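Local structure of dally-like, isoform A (Drosophila melanogaster, 6XTZ) at residues H15-R20 with T47-N52; S74-I79 with K458-L463; V137-V142 with S196-R201; G183-K188 with I304-D309. The protein binds Wnt and Hedgehog proteins as a GPI-anchored cell-surface glypican and shields the Wnt palmitoleate lipid, enabling signalling at a distance. The protein carries 5 engineered substitutions. All coordinates share one frame; numbering follows the deposited sequence.

In the fold
The four contacts are strung along an elongated, all-helical glypican core. Contact 1 sits near one end, about 84 Å from contact 4 between centres, the two on opposite sides of the chain's centre. Contact 2 lies between, about 33 Å from contact 1 by centres, and shares helix 51-110 with it. Contacts 3 and 4 share helix 185-216; their centres are about 22 Å apart and their nearest atoms about 6 Å. Both are close to the bound O-palmitoleoyl serine: the side chain of Phe-197 in contact 3 comes within about 4 Å of the lipid, that of Val-185 in contact 4 within about 8 Å.

Contact 1 of 4, residues H15-R20 with T47-N52; sequences HIFQAR and TCCTYN
Phe-17 reaches out of the short helix 14-19 to meet Cys-48 and Cys-49 in the loop that leads into helix 51-110. Its CB leaves the backbone toward that loop, with CG anti to the carbonyl carbon (chi1 -63°), and this carries the ring outward from the helix. The far end of the ring does the touching. Phe-17 CE1 lies 3.7 Å from Cys-49 SG, and Phe-17 CZ comes closer, 3.5 Å from the same SG. On the next corner, Phe-17 CE2 meets the backbone, 3.8 Å from Cys-48 O, with Cys-48 CB a little farther at 4.3 Å from Phe-17 CE2. The sulfur of Cys-49 stands 4.4 Å from the centroid of the Phe-17 ring and 52° off its normal, an oblique sulfur-aromatic contact. No hydrogen bond crosses between the two segments. Both cysteines belong to disulfides, Cys-48 with Cys-10 and Cys-49 with Cys-239, so the ring packs against the cystine-rich end of the glypican core, where these crosslinks tie loops and short helices together. Met-53 and Ala-238 also touch the Phe-17 side chain, which is buried. The loop carrying the cysteines is itself shaped by an ST turn: Thr-47 OG1 accepts from Cys-49 N at 3.2 Å, with an N-H...O angle of 162°. Just beyond, Thr-50 caps the start of helix 51-110 by taking the backbone N of Met-53 on its OG1.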
loop_
_atom_site.group_PDB
_atom_site.type_symbol
_atom_site.label_atom_id
_atom_site.label_comp_id
_atom_site.label_asym_id
_atom_site.label_seq_id
_atom_site.Cartn_x
_atom_site.Cartn_y
_atom_site.Cartn_z
ATOM N N HIS A 15 -25.949 -30.389 -22.579
ATOM C CA HIS A 15 -25.293 -29.250 -23.213
ATOM C C HIS A 15 -24.324 -28.562 -22.262
ATOM O O HIS A 15 -23.314 -28.003 -22.707
ATOM C CB HIS A 15 -26.338 -28.253 -23.717
ATOM C CG HIS A 15 -27.120 -27.593 -22.625
ATOM N ND1 HIS A 15 -28.148 -28.224 -21.959
ATOM C CD2 HIS A 15 -27.029 -26.353 -22.088
ATOM C CE1 HIS A 15 -28.654 -27.402 -21.056
ATOM N NE2 HIS A 15 -27.993 -26.260 -21.114
ATOM N N ILE A 16 -24.612 -28.591 -20.958
ATOM C CA ILE A 16 -23.728 -27.964 -19.981
ATOM C C ILE A 16 -22.379 -28.671 -19.949
ATOM O O ILE A 16 -21.325 -28.025 -19.899
ATOM C CB ILE A 16 -24.395 -27.950 -18.594
ATOM C CG1 ILE A 16 -25.694 -27.145 -18.632
ATOM C CG2 ILE A 16 -23.449 -27.383 -17.550
ATOM C CD1 ILE A 16 -26.424 -27.107 -17.305
ATOM N N PHE A 17 -22.388 -30.006 -19.981
ATOM C CA PHE A 17 -21.136 -30.755 -19.960
ATOM C C PHE A 17 -20.330 -30.520 -21.231
ATOM O O PHE A 17 -19.102 -30.388 -21.178
ATOM C CB PHE A 17 -21.420 -32.244 -19.765
ATOM C CG PHE A 17 -22.071 -32.569 -18.452
ATOM C CD1 PHE A 17 -21.656 -31.946 -17.286
ATOM C CD2 PHE A 17 -23.105 -33.489 -18.382
ATOM C CE1 PHE A 17 -22.254 -32.240 -16.075
ATOM C CE2 PHE A 17 -23.707 -33.786 -17.174
ATOM C CZ PHE A 17 -23.282 -33.158 -16.020
ATOM N N GLN A 18 -21.004 -30.462 -22.384
ATOM C CA GLN A 18 -20.307 -30.169 -23.631
ATOM C C GLN A 18 -19.732 -28.759 -23.632
ATOM O O GLN A 18 -18.670 -28.524 -24.220
ATOM C CB GLN A 18 -21.251 -30.359 -24.820
ATOM C CG GLN A 18 -21.684 -31.799 -25.042
ATOM C CD GLN A 18 -22.630 -31.956 -26.217
ATOM O OE1 GLN A 18 -23.085 -30.973 -26.800
ATOM N NE2 GLN A 18 -22.929 -33.200 -26.572
ATOM N N ALA A 19 -20.413 -27.812 -22.983
ATOM C CA ALA A 19 -19.879 -26.461 -22.859
ATOM C C ALA A 19 -18.666 -26.407 -21.942
ATOM O O ALA A 19 -17.866 -25.471 -22.045
ATOM C CB ALA A 19 -20.961 -25.509 -22.349
ATOM N N ARG A 20 -18.512 -27.385 -21.051
ATOM C CA ARG A 20 -17.380 -27.445 -20.138
ATOM C C ARG A 20 -16.206 -28.231 -20.706
ATOM O O ARG A 20 -15.252 -28.513 -19.974
ATOM C CB ARG A 20 -17.820 -28.048 -18.800
ATOM C CG ARG A 20 -18.821 -27.189 -18.042
ATOM C CD ARG A 20 -19.396 -27.927 -16.841
ATOM N NE ARG A 20 -20.341 -27.102 -16.094
ATOM C CZ ARG A 20 -21.042 -27.530 -15.049
ATOM N NH1 ARG A 20 -20.909 -28.780 -14.627
ATOM N NH2 ARG A 20 -21.881 -26.711 -14.429
ATOM N N THR A 47 -26.110 -40.620 -10.531
ATOM C CA THR A 47 -25.545 -39.327 -10.882
ATOM C C THR A 47 -25.304 -39.274 -12.383
ATOM O O THR A 47 -25.103 -40.306 -13.030
ATOM C CB THR A 47 -24.230 -39.061 -10.137
ATOM O OG1 THR A 47 -23.616 -37.874 -10.655
ATOM C CG2 THR A 47 -23.275 -40.235 -10.304
ATOM N N CYS A 48 -25.327 -38.062 -12.932
ATOM C CA CYS A 48 -25.087 -37.855 -14.354
ATOM C C CYS A 48 -23.619 -37.614 -14.676
ATOM O O CYS A 48 -23.290 -37.347 -15.836
ATOM C CB CYS A 48 -25.920 -36.677 -14.870
ATOM S SG CYS A 48 -27.701 -36.916 -14.761
ATOM N N CYS A 49 -22.736 -37.705 -13.688
ATOM C CA CYS A 49 -21.318 -37.440 -13.872
ATOM C C CYS A 49 -20.507 -38.690 -13.571
ATOM O O CYS A 49 -20.847 -39.464 -12.670
ATOM C CB CYS A 49 -20.852 -36.293 -12.970
ATOM S SG CYS A 49 -21.515 -34.689 -13.439
ATOM N N THR A 50 -19.436 -38.881 -14.330
ATOM C CA THR A 50 -18.469 -39.934 -14.071
ATOM C C THR A 50 -17.286 -39.364 -13.296
ATOM O O THR A 50 -17.184 -38.158 -13.064
ATOM C CB THR A 50 -17.995 -40.572 -15.378
ATOM O OG1 THR A 50 -17.251 -39.610 -16.135
ATOM C CG2 THR A 50 -19.185 -41.043 -16.203
ATOM N N TYR A 51 -16.383 -40.260 -12.895
ATOM C CA TYR A 51 -15.185 -39.834 -12.181
ATOM C C TYR A 51 -14.291 -38.971 -13.065
ATOM O O TYR A 51 -13.657 -38.026 -12.580
ATOM C CB TYR A 51 -14.423 -41.057 -11.675
ATOM C CG TYR A 51 -13.265 -40.747 -10.755
ATOM C CD1 TYR A 51 -13.443 -40.702 -9.378
ATOM C CD2 TYR A 51 -11.989 -40.529 -11.258
ATOM C CE1 TYR A 51 -12.385 -40.432 -8.531
ATOM C CE2 TYR A 51 -10.926 -40.261 -10.420
ATOM C CZ TYR A 51 -11.130 -40.213 -9.057
ATOM O OH TYR A 51 -10.072 -39.946 -8.222
ATOM N N ASN A 52 -14.227 -39.281 -14.363
ATOM C CA ASN A 52 -13.393 -38.491 -15.264
ATOM C C ASN A 52 -14.021 -37.136 -15.563
ATOM O O ASN A 52 -13.308 -36.137 -15.706
ATOM C CB ASN A 52 -13.143 -39.264 -16.557
ATOM C CG ASN A 52 -12.320 -40.519 -16.338
ATOM O OD1 ASN A 52 -11.370 -40.523 -15.552
ATOM N ND2 ASN A 52 -12.686 -41.594 -17.027
#

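Contact 2 of 4, residues S74-I79 with K458-L463; sequences SRMSGI and KFWSNL
Met-76 lays its thioether over one face of the Phe-459 ring, the two side chains coming from opposite directions. Met-76 SD stands 3.7 Å from the centroid of the Phe-459 ring and only 17° off its normal, a Met-aromatic contact with the sulfur displaced toward the CG-CD2 side of the rim; Met-76 SD to Phe-459 CG is 3.6 Å. The methyl follows over the same ring as a CH-pi contact, Met-76 CE lying 3.7 Å from Phe-459 CE2. It then goes on to the indole, with Met-76 CE 3.9 Å from Trp-460 CZ2, approached obliquely. The methionine chain runs extended from the backbone, CG anti to N (chi1 174°), and turns only at its last bond (chi3 67°), which folds the methyl back across the phenyl instead of carrying it past. Behind this first shell the two aromatics brace one another: Phe-459 CD2 sits 3.6 Å above the Trp-460 plane, over its centre, while Trp-460 CE2 lies at the edge of the Phe-459 ring and in its plane. The indole in turn makes edge-to-face contacts with Trp-269 and Phe-265. All three residues are buried, and no hydrogen bond links the segments. The cluster thus joins the long helix 51-110 to helix 459-467, nearly 400 residues later in the chain, with helix 263-283 supplying Trp-269 beside Met-76 and helix 185-216 adding Ala-214.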
loop_
_atom_site.group_PDB
_atom_site.type_symbol
_atom_site.label_atom_id
_atom_site.label_comp_id
_atom_site.label_asym_id
_atom_site.label_seq_id
_atom_site.Cartn_x
_atom_site.Cartn_y
_atom_site.Cartn_z
ATOM N N SER A 74 -2.167 -9.039 -10.021
ATOM C CA SER A 74 -1.009 -8.520 -10.744
ATOM C C SER A 74 -1.294 -7.161 -11.373
ATOM O O SER A 74 -0.384 -6.331 -11.486
ATOM C CB SER A 74 -0.563 -9.513 -11.818
ATOM O OG SER A 74 -1.538 -9.630 -12.837
ATOM N N ARG A 75 -2.538 -6.915 -11.788
ATOM C CA ARG A 75 -2.877 -5.623 -12.372
ATOM C C ARG A 75 -2.893 -4.527 -11.312
ATOM O O ARG A 75 -2.431 -3.408 -11.561
ATOM C CB ARG A 75 -4.221 -5.713 -13.090
ATOM C CG ARG A 75 -4.622 -4.464 -13.854
ATOM C CD ARG A 75 -5.374 -4.832 -15.123
ATOM N NE ARG A 75 -6.185 -6.034 -14.942
ATOM C CZ ARG A 75 -7.442 -6.031 -14.509
ATOM N NH1 ARG A 75 -8.041 -4.886 -14.213
ATOM N NH2 ARG A 75 -8.099 -7.174 -14.373
ATOM N N MET A 76 -3.418 -4.829 -10.121
ATOM C CA MET A 76 -3.339 -3.876 -9.020
ATOM C C MET A 76 -1.894 -3.651 -8.601
ATOM O O MET A 76 -1.466 -2.510 -8.390
ATOM C CB MET A 76 -4.165 -4.364 -7.830
ATOM C CG MET A 76 -4.020 -3.483 -6.598
ATOM S SD MET A 76 -4.669 -4.220 -5.091
ATOM C CE MET A 76 -3.520 -5.572 -4.846
ATOM N N SER A 77 -1.127 -4.736 -8.469
ATOM C CA SER A 77 0.280 -4.614 -8.105
ATOM C C SER A 77 1.051 -3.798 -9.136
ATOM O O SER A 77 1.910 -2.984 -8.779
ATOM C CB SER A 77 0.899 -6.002 -7.946
ATOM O OG SER A 77 2.270 -5.914 -7.596
ATOM N N GLY A 78 0.755 -4.000 -10.422
ATOM C CA GLY A 78 1.463 -3.266 -11.458
ATOM C C GLY A 78 1.141 -1.784 -11.454
ATOM O O GLY A 78 2.033 -0.946 -11.614
ATOM N N ILE A 79 -0.136 -1.440 -11.274
ATOM C CA ILE A 79 -0.535 -0.036 -11.258
ATOM C C ILE A 79 0.078 0.680 -10.060
ATOM O O ILE A 79 0.705 1.736 -10.202
ATOM C CB ILE A 79 -2.070 0.088 -11.264
ATOM C CG1 ILE A 79 -2.636 -0.329 -12.623
ATOM C CG2 ILE A 79 -2.494 1.508 -10.922
ATOM C CD1 ILE A 79 -4.151 -0.308 -12.685
ATOM N N LYS A 458 -10.926 -2.016 -0.507
ATOM C CA LYS A 458 -11.666 -3.255 -0.300
ATOM C C LYS A 458 -11.324 -4.314 -1.343
ATOM O O LYS A 458 -12.151 -5.184 -1.632
ATOM C CB LYS A 458 -13.168 -2.979 -0.305
ATOM C CG LYS A 458 -13.631 -1.954 0.720
ATOM C CD LYS A 458 -13.626 -2.530 2.126
ATOM C CE LYS A 458 -14.294 -1.581 3.109
ATOM N NZ LYS A 458 -14.402 -2.179 4.468
ATOM N N PHE A 459 -10.116 -4.257 -1.911
ATOM C CA PHE A 459 -9.776 -5.137 -3.026
ATOM C C PHE A 459 -9.839 -6.605 -2.624
ATOM O O PHE A 459 -10.387 -7.433 -3.360
ATOM C CB PHE A 459 -8.385 -4.794 -3.565
ATOM C CG PHE A 459 -7.858 -5.798 -4.553
ATOM C CD1 PHE A 459 -8.216 -5.730 -5.889
ATOM C CD2 PHE A 459 -7.010 -6.817 -4.144
ATOM C CE1 PHE A 459 -7.737 -6.657 -6.799
ATOM C CE2 PHE A 459 -6.532 -7.748 -5.048
ATOM C CZ PHE A 459 -6.895 -7.666 -6.377
ATOM N N TRP A 460 -9.286 -6.946 -1.460
ATOM C CA TRP A 460 -9.158 -8.349 -1.086
ATOM C C TRP A 460 -10.492 -8.952 -0.658
ATOM O O TRP A 460 -10.794 -10.096 -1.011
ATOM C CB TRP A 460 -8.108 -8.493 0.017
ATOM C CG TRP A 460 -6.753 -8.040 -0.435
ATOM C CD1 TRP A 460 -6.169 -6.831 -0.192
ATOM C CD2 TRP A 460 -5.824 -8.782 -1.235
ATOM N NE1 TRP A 460 -4.928 -6.779 -0.782
ATOM C CE2 TRP A 460 -4.693 -7.963 -1.429
ATOM C CE3 TRP A 460 -5.836 -10.060 -1.800
ATOM C CZ2 TRP A 460 -3.585 -8.381 -2.164
ATOM C CZ3 TRP A 460 -4.736 -10.474 -2.531
ATOM C CH2 TRP A 460 -3.626 -9.637 -2.705
ATOM N N SER A 461 -11.306 -8.204 0.090
ATOM C CA SER A 461 -12.614 -8.718 0.478
ATOM C C SER A 461 -13.598 -8.723 -0.684
ATOM O O SER A 461 -14.619 -9.415 -0.612
ATOM C CB SER A 461 -13.187 -7.904 1.641
ATOM O OG SER A 461 -13.336 -6.536 1.295
ATOM N N ASN A 462 -13.311 -7.979 -1.749
ATOM C CA ASN A 462 -14.164 -7.942 -2.927
ATOM C C ASN A 462 -13.832 -9.035 -3.934
ATOM O O ASN A 462 -14.621 -9.259 -4.860
ATOM C CB ASN A 462 -14.062 -6.570 -3.604
ATOM C CG ASN A 462 -15.105 -6.369 -4.684
ATOM O OD1 ASN A 462 -16.266 -6.083 -4.395
ATOM N ND2 ASN A 462 -14.693 -6.509 -5.939
ATOM N N LEU A 463 -12.691 -9.713 -3.782
ATOM C CA LEU A 463 -12.341 -10.791 -4.706
ATOM C C LEU A 463 -13.411 -11.872 -4.787
ATOM O O LEU A 463 -13.807 -12.227 -5.912
ATOM C CB LEU A 463 -10.976 -11.377 -4.326
ATOM C CG LEU A 463 -9.753 -10.753 -5.001
ATOM C CD1 LEU A 463 -8.478 -11.386 -4.478
ATOM C CD2 LEU A 463 -9.850 -10.909 -6.510
#

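Contact 3 of 4, residues V137-V142 with S196-R201; sequences VDLLEV and SFVATR
Leu-139 has CG anti to its carbonyl carbon (chi1 -70°) and CD1 continuing the chain outward (chi2 174°), which sends that methyl straight across to helix 185-216. There Leu-139 CD1 settles between two neighbours, 3.7 Å from Phe-197 CB and 3.8 Å from Val-198 CG2. The leucine meets Phe-197 at about a right angle and touches it at the root of the side chain, whose end leads away; Leu-95 and Ile-289 also touch this phenylalanine. Val-198 offers the methyl that stands beside its backbone N, while Tyr-131 of helix 118-134 packs on the same valine. The contact is wholly apolar, carried by a single leucine methyl. Leu-139 opens its helix, whose N-cap is Asp-138: Asp-138 OD1 takes a weak bond from Glu-141 N at 3.4 Å. On the facing helix, Ser-196 O accepts both Thr-200 N and Thr-200 OG1, from opposite faces of its carbonyl plane, the hydroxyl at 2.6 Å. Leu-95 and Ile-289 line the pocket of the O-palmitoleoyl serine, and Phe-197 itself comes within about 4 Å of the lipid, so this helix-to-helix packing borders the lipid-binding site of the glypican core.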
loop_
_atom_site.group_PDB
_atom_site.type_symbol
_atom_site.label_atom_id
_atom_site.label_comp_id
_atom_site.label_asym_id
_atom_site.label_seq_id
_atom_site.Cartn_x
_atom_site.Cartn_y
_atom_site.Cartn_z
ATOM N N VAL A 137 19.454 9.158 6.747
ATOM C CA VAL A 137 19.822 10.513 7.143
ATOM C C VAL A 137 18.959 10.922 8.329
ATOM O O VAL A 137 17.733 10.773 8.292
ATOM C CB VAL A 137 19.652 11.524 5.990
ATOM C CG1 VAL A 137 19.828 12.950 6.499
ATOM C CG2 VAL A 137 20.638 11.238 4.865
ATOM N N ASP A 138 19.596 11.432 9.381
ATOM C CA ASP A 138 18.890 12.027 10.515
ATOM C C ASP A 138 18.607 13.481 10.152
ATOM O O ASP A 138 19.491 14.336 10.236
ATOM C CB ASP A 138 19.720 11.910 11.790
ATOM C CG ASP A 138 18.931 12.253 13.043
ATOM O OD1 ASP A 138 17.925 12.987 12.946
ATOM O OD2 ASP A 138 19.324 11.788 14.133
ATOM N N LEU A 139 17.365 13.760 9.745
ATOM C CA LEU A 139 17.041 15.072 9.188
ATOM C C LEU A 139 17.205 16.177 10.224
ATOM O O LEU A 139 17.821 17.213 9.948
ATOM C CB LEU A 139 15.621 15.063 8.625
ATOM C CG LEU A 139 15.424 14.235 7.352
ATOM C CD1 LEU A 139 13.955 14.178 6.967
ATOM C CD2 LEU A 139 16.261 14.805 6.215
ATOM N N LEU A 140 16.652 15.979 11.423
ATOM C CA LEU A 140 16.761 17.003 12.459
ATOM C C LEU A 140 18.214 17.257 12.835
ATOM O O LEU A 140 18.607 18.401 13.091
ATOM C CB LEU A 140 15.949 16.600 13.689
ATOM C CG LEU A 140 14.429 16.627 13.534
ATOM C CD1 LEU A 140 13.754 16.370 14.872
ATOM C CD2 LEU A 140 13.977 17.957 12.948
ATOM N N GLU A 141 19.030 16.201 12.866
ATOM C CA GLU A 141 20.450 16.373 13.153
ATOM C C GLU A 141 21.137 17.192 12.066
ATOM O O GLU A 141 21.934 18.091 12.364
ATOM C CB GLU A 141 21.118 15.006 13.305
ATOM C CG GLU A 141 22.626 15.052 13.450
ATOM C CD GLU A 141 23.245 13.669 13.497
ATOM O OE1 GLU A 141 22.591 12.741 14.018
ATOM O OE2 GLU A 141 24.381 13.505 13.004
ATOM N N VAL A 142 20.835 16.903 10.799
ATOM C CA VAL A 142 21.441 17.655 9.704
ATOM C C VAL A 142 20.936 19.095 9.699
ATOM O O VAL A 142 21.696 20.032 9.423
ATOM C CB VAL A 142 21.174 16.949 8.362
ATOM C CG1 VAL A 142 21.712 17.775 7.207
ATOM C CG2 VAL A 142 21.806 15.565 8.359
ATOM N N SER A 196 7.936 17.034 6.316
ATOM C CA SER A 196 7.584 16.963 4.902
ATOM C C SER A 196 8.357 15.857 4.194
ATOM O O SER A 196 7.783 15.084 3.419
ATOM C CB SER A 196 7.840 18.313 4.234
ATOM O OG SER A 196 7.344 18.323 2.907
ATOM N N PHE A 197 9.663 15.761 4.454
ATOM C CA PHE A 197 10.478 14.767 3.765
ATOM C C PHE A 197 10.181 13.355 4.255
ATOM O O PHE A 197 10.212 12.401 3.468
ATOM C CB PHE A 197 11.960 15.098 3.933
ATOM C CG PHE A 197 12.495 16.014 2.871
ATOM C CD1 PHE A 197 12.333 17.386 2.975
ATOM C CD2 PHE A 197 13.151 15.501 1.765
ATOM C CE1 PHE A 197 12.820 18.230 1.994
ATOM C CE2 PHE A 197 13.642 16.340 0.781
ATOM C CZ PHE A 197 13.475 17.705 0.896
ATOM N N VAL A 198 9.894 13.195 5.549
ATOM C CA VAL A 198 9.537 11.877 6.064
ATOM C C VAL A 198 8.204 11.425 5.482
ATOM O O VAL A 198 8.060 10.283 5.034
ATOM C CB VAL A 198 9.510 11.885 7.603
ATOM C CG1 VAL A 198 8.991 10.555 8.128
ATOM C CG2 VAL A 198 10.898 12.162 8.153
ATOM N N ALA A 199 7.212 12.319 5.467
ATOM C CA ALA A 199 5.908 11.962 4.918
ATOM C C ALA A 199 5.991 11.698 3.419
ATOM O O ALA A 199 5.319 10.796 2.906
ATOM C CB ALA A 199 4.892 13.065 5.214
ATOM N N THR A 200 6.813 12.468 2.703
ATOM C CA THR A 200 6.918 12.292 1.257
ATOM C C THR A 200 7.585 10.966 0.911
ATOM O O THR A 200 7.099 10.222 0.051
ATOM C CB THR A 200 7.690 13.458 0.640
ATOM O OG1 THR A 200 7.060 14.695 1.000
ATOM C CG2 THR A 200 7.720 13.333 -0.876
ATOM N N ARG A 201 8.699 10.653 1.573
ATOM C CA ARG A 201 9.395 9.400 1.299
ATOM C C ARG A 201 8.551 8.200 1.708
ATOM O O ARG A 201 8.419 7.235 0.947
ATOM C CB ARG A 201 10.744 9.377 2.016
ATOM C CG ARG A 201 11.349 7.989 2.105
ATOM C CD ARG A 201 12.763 8.010 2.656
ATOM N NE ARG A 201 13.237 6.658 2.947
ATOM C CZ ARG A 201 13.729 5.823 2.037
ATOM N NH1 ARG A 201 13.818 6.193 0.766
ATOM N NH2 ARG A 201 14.133 4.612 2.398
#

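Contact 4 of 4, residues G183-K188 with I304-D309; sequences GDVPDK and IMNFQD
Asn-306 projects from helix 296-322 against Gly-183, where the chain turns into helix 185-216. The packing here is close: the backbones come within 5.8 Å between Gly-183 CA and Asn-306 CA, and the amide nitrogen Asn-306 ND2 lies 3.8 Å from Gly-183 CA. Asn-306 CB joins in at 3.9 Å from Gly-183 N. With CG anti to the carbonyl carbon (chi1 -65°), the asparagine swings the ND2 end of its amide toward the turn, with OD1 on the far side, and ND2 donates to the backbone O of Phe-182, the residue just before Gly-183; that bond holds the amide in place. Gly-183 has phi 78° and psi -143°, a conformation that glycine takes up readily, and with no side chain its CA lets the amide come this near. Away from the glycine the contact slackens. Val-185, in the first turn of its helix, only brushes the amide, Val-185 CG2 to Asn-306 ND2 being 4.2 Å, and spends its methyls also on Lys-299 and Glu-302, farther back along helix 296-322. Asp-184, at the N-cap position, is exposed; its CB points away from helix 296-322 and, though the carboxylate end swings back somewhat, it makes no contact there and no capping bond. No hydrogen bond runs between the two segments themselves, and none of the three touching residues is fully buried. The arrangement is that of a helix start docked by its preceding turn on the flank of another helix, within the all-helical glypican core; helix 185-216 goes on from here to Leu-189, one of the residues lining the O-palmitoleoyl serine pocket.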
loop_
_atom_site.group_PDB
_atom_site.type_symbol
_atom_site.label_atom_id
_atom_site.label_comp_id
_atom_site.label_asym_id
_atom_site.label_seq_id
_atom_site.Cartn_x
_atom_site.Cartn_y
_atom_site.Cartn_z
ATOM N N GLY A 183 15.782 33.528 16.764
ATOM C CA GLY A 183 14.505 33.226 17.378
ATOM C C GLY A 183 14.110 31.778 17.169
ATOM O O GLY A 183 14.968 30.891 17.183
ATOM N N ASP A 184 12.817 31.526 16.967
ATOM C CA ASP A 184 12.303 30.180 16.754
ATOM C C ASP A 184 12.132 29.840 15.277
ATOM O O ASP A 184 11.570 28.790 14.954
ATOM C CB ASP A 184 10.973 30.001 17.493
ATOM C CG ASP A 184 9.920 31.012 17.066
ATOM O OD1 ASP A 184 10.191 31.825 16.157
ATOM O OD2 ASP A 184 8.813 30.994 17.643
ATOM N N VAL A 185 12.598 30.710 14.378
ATOM C CA VAL A 185 12.428 30.459 12.943
ATOM C C VAL A 185 13.194 29.223 12.486
ATOM O O VAL A 185 12.605 28.400 11.755
ATOM C CB VAL A 185 12.798 31.718 12.143
ATOM C CG1 VAL A 185 12.748 31.442 10.648
ATOM C CG2 VAL A 185 11.869 32.866 12.507
ATOM N N PRO A 186 14.466 29.016 12.842
ATOM C CA PRO A 186 15.145 27.785 12.400
ATOM C C PRO A 186 14.502 26.513 12.921
ATOM O O PRO A 186 14.363 25.541 12.167
ATOM C CB PRO A 186 16.571 27.959 12.941
ATOM C CG PRO A 186 16.747 29.429 13.058
ATOM C CD PRO A 186 15.413 29.943 13.497
ATOM N N ASP A 187 14.105 26.488 14.196
ATOM C CA ASP A 187 13.501 25.284 14.758
ATOM C C ASP A 187 12.160 24.977 14.104
ATOM O O ASP A 187 11.865 23.816 13.800
ATOM C CB ASP A 187 13.342 25.432 16.271
ATOM C CG ASP A 187 14.673 25.448 16.997
ATOM O OD1 ASP A 187 15.614 24.772 16.531
ATOM O OD2 ASP A 187 14.778 26.139 18.033
ATOM N N LYS A 188 11.333 26.002 13.882
ATOM C CA LYS A 188 10.053 25.775 13.218
ATOM C C LYS A 188 10.256 25.304 11.785
ATOM O O LYS A 188 9.518 24.441 11.296
ATOM C CB LYS A 188 9.206 27.047 13.251
ATOM C CG LYS A 188 8.630 27.384 14.619
ATOM C CD LYS A 188 7.810 28.663 14.564
ATOM C CE LYS A 188 7.108 28.933 15.886
ATOM N NZ LYS A 188 6.108 27.882 16.213
ATOM N N ILE A 304 16.228 37.833 10.519
ATOM C CA ILE A 304 17.098 39.004 10.559
ATOM C C ILE A 304 16.602 40.001 11.600
ATOM O O ILE A 304 17.397 40.601 12.334
ATOM C CB ILE A 304 17.198 39.641 9.162
ATOM C CG1 ILE A 304 17.818 38.656 8.170
ATOM C CG2 ILE A 304 18.009 40.929 9.212
ATOM C CD1 ILE A 304 19.207 38.197 8.556
ATOM N N MET A 305 15.282 40.192 11.682
ATOM C CA MET A 305 14.716 41.066 12.704
ATOM C C MET A 305 15.049 40.565 14.104
ATOM O O MET A 305 15.356 41.360 15.001
ATOM C CB MET A 305 13.202 41.174 12.510
ATOM C CG MET A 305 12.425 41.574 13.755
ATOM S SD MET A 305 10.642 41.537 13.477
ATOM C CE MET A 305 10.030 41.435 15.157
ATOM N N ASN A 306 15.004 39.246 14.311
ATOM C CA ASN A 306 15.363 38.691 15.612
ATOM C C ASN A 306 16.858 38.801 15.879
ATOM O O ASN A 306 17.272 38.925 17.036
ATOM C CB ASN A 306 14.917 37.231 15.708
ATOM C CG ASN A 306 13.410 37.073 15.655
ATOM O OD1 ASN A 306 12.665 37.974 16.038
ATOM N ND2 ASN A 306 12.954 35.921 15.177
ATOM N N PHE A 307 17.680 38.755 14.829
ATOM C CA PHE A 307 19.121 38.867 15.008
ATOM C C PHE A 307 19.568 40.300 15.261
ATOM O O PHE A 307 20.624 40.506 15.864
ATOM C CB PHE A 307 19.853 38.306 13.787
ATOM C CG PHE A 307 21.335 38.163 13.983
ATOM C CD1 PHE A 307 21.854 37.077 14.668
ATOM C CD2 PHE A 307 22.210 39.114 13.484
ATOM C CE1 PHE A 307 23.217 36.942 14.853
ATOM C CE2 PHE A 307 23.574 38.984 13.666
ATOM C CZ PHE A 307 24.078 37.896 14.351
ATOM N N GLN A 308 18.796 41.291 14.812
ATOM C CA GLN A 308 19.131 42.679 15.105
ATOM C C GLN A 308 18.702 43.082 16.509
ATOM O O GLN A 308 19.315 43.971 17.110
ATOM C CB GLN A 308 18.489 43.606 14.070
ATOM C CG GLN A 308 19.046 43.441 12.666
ATOM C CD GLN A 308 18.309 44.283 11.643
ATOM O OE1 GLN A 308 17.232 44.811 11.918
ATOM N NE2 GLN A 308 18.888 44.413 10.455
ATOM N N ASP A 309 17.660 42.443 17.045
ATOM C CA ASP A 309 17.232 42.726 18.409
ATOM C C ASP A 309 18.071 41.978 19.437
ATOM O O ASP A 309 18.265 42.474 20.553
ATOM C CB ASP A 309 15.755 42.366 18.584
ATOM C CG ASP A 309 14.848 43.164 17.669
ATOM O OD1 ASP A 309 15.356 44.049 16.948
ATOM O OD2 ASP A 309 13.626 42.907 17.671
#